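Local coordinates for putative pore-forming toxin (Bacteroides vulgatus ATCC 8482, PDB 3KOG), which is of unproven function but may act as a pore-forming toxin, at residues G147-S150 against E151-N154. Numbering follows the deposited sequence. Where two conformers were deposited one is given.
Sequences GDDS and EIKN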
loop_
_atom_site.group_PDB
_atom_site.type_symbol
_atom_site.label_atom_id
_atom_site.label_comp_id
_atom_site.label_asym_id
_atom_site.label_seq_id
_atom_site.Cartn_x
_atom_site.Cartn_y
_atom_site.Cartn_z
ATOM N N GLY A 147 27.938 -6.479 -11.567
ATOM C CA GLY A 147 29.143 -5.996 -10.879
ATOM C C GLY A 147 29.234 -6.510 -9.460
ATOM O O GLY A 147 28.423 -7.336 -9.032
ATOM N N ASP A 148 30.213 -5.994 -8.726
ATOM C CA ASP A 148 30.555 -6.431 -7.374
ATOM C C ASP A 148 30.436 -5.296 -6.341
ATOM O O ASP A 148 30.845 -5.458 -5.199
ATOM C CB ASP A 148 31.981 -7.045 -7.351
ATOM C CG ASP A 148 33.056 -6.132 -7.965
ATOM O OD1 ASP A 148 32.712 -5.173 -8.697
ATOM O OD2 ASP A 148 34.258 -6.408 -7.734
ATOM N N ASP A 149 29.894 -4.150 -6.743
ATOM C CA ASP A 149 29.783 -3.035 -5.836
ATOM C C ASP A 149 28.717 -3.392 -4.785
ATOM O O ASP A 149 27.561 -3.558 -5.135
ATOM C CB ASP A 149 29.410 -1.744 -6.583
ATOM C CG ASP A 149 29.411 -0.514 -5.658
ATOM O OD1 ASP A 149 29.264 -0.705 -4.440
ATOM O OD2 ASP A 149 29.571 0.623 -6.144
ATOM N N SER A 150 29.117 -3.490 -3.518
ATOM C CA SER A 150 28.195 -3.900 -2.441
ATOM C C SER A 150 27.053 -2.888 -2.254
ATOM O O SER A 150 25.959 -3.253 -1.869
ATOM C CB SER A 150 28.971 -4.132 -1.127
ATOM O OG SER A 150 29.612 -2.941 -0.646
ATOM N N GLU A 151 27.316 -1.615 -2.493
ATOM C CA GLU A 151 26.306 -0.558 -2.316
ATOM C C GLU A 151 25.151 -0.783 -3.320
ATOM O O GLU A 151 23.967 -0.747 -2.953
ATOM C CB GLU A 151 26.956 0.819 -2.512
ATOM C CG GLU A 151 26.189 1.937 -1.856
ATOM C CD GLU A 151 26.720 3.313 -2.112
ATOM O OE1 GLU A 151 27.829 3.458 -2.630
ATOM O OE2 GLU A 151 26.002 4.280 -1.768
ATOM N N ILE A 152 25.523 -1.053 -4.578
ATOM C CA ILE A 152 24.544 -1.344 -5.623
ATOM C C ILE A 152 23.763 -2.621 -5.243
ATOM O O ILE A 152 22.517 -2.659 -5.295
ATOM C CB ILE A 152 25.188 -1.481 -6.991
ATOM C CG1 ILE A 152 25.672 -0.102 -7.478
ATOM C CG2 ILE A 152 24.168 -2.100 -7.965
ATOM C CD1 ILE A 152 26.614 -0.156 -8.722
ATOM N N LYS A 153 24.495 -3.641 -4.806
ATOM C CA LYS A 153 23.857 -4.891 -4.377
ATOM C C LYS A 153 22.894 -4.669 -3.211
ATOM O O LYS A 153 21.813 -5.275 -3.173
ATOM C CB LYS A 153 24.897 -5.985 -4.052
ATOM C CG LYS A 153 25.674 -6.423 -5.313
ATOM C CD LYS A 153 26.691 -7.576 -5.063
ATOM C CE LYS A 153 27.817 -7.165 -4.139
ATOM N NZ LYS A 153 28.951 -8.213 -4.078
ATOM N N ASN A 154 23.261 -3.801 -2.273
ATOM C CA ASN A 154 22.395 -3.524 -1.124
ATOM C C ASN A 154 21.068 -2.871 -1.521
ATOM O O ASN A 154 19.989 -3.169 -0.948
ATOM C CB ASN A 154 23.133 -2.624 -0.099
ATOM C CG ASN A 154 24.198 -3.380 0.692
ATOM O OD1 ASN A 154 24.159 -4.596 0.745
ATOM N ND2 ASN A 154 25.142 -2.667 1.301
HETATM O O HOH W 1 29.722 2.651 -4.113
#
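Asp149 caps helix 150-158: its OD1 accepts the backbone N of Glu151 at 2.9 Å. The hydrogen bond is noticeably bent, and OD1 is met on its anti side, 34° out of the carboxylate plane. CG anti to the backbone N (chi1 -175°) carries OD1 forward to the Glu151 N-H. Its own carbonyl takes part as well, Asp149 O accepting Lys153 N at 3.1 Å and nearly straight. One residue on, Asn154 N donates to Ser150 O at 2.8 Å and carries the helical pattern forward. The other carboxylate oxygen reaches Glu151 through water: a water molecule donates to Asp149 OD2 and, over a short 2.5 Å, to Glu151 OE1. The two acids run side by side, their carboxylate planes 59° apart. On the apolar flank Ile152 CD1 lies 3.9 Å from Asp149 CB. Lys153 lays its aliphatic chain along the entering backbone, CG 3.4 Å from Asp149 O, and a bend at chi3 brings its CE to 3.6 Å from Asp148 O.

Farther out, Tyr145 OH binds Asp149 N, and Phe98 of strand 98-120 packs on Asp149, Glu151 and Ile152. Ser95 and Asn97 hold the Glu151 carboxylate, while Asn154 ND2 donates to Ala28 O. Capping and these side-chain bonds together fasten the start of the helix to neighbouring loops and to strand 98-120, and a water donating to both acids probably eases their like charges.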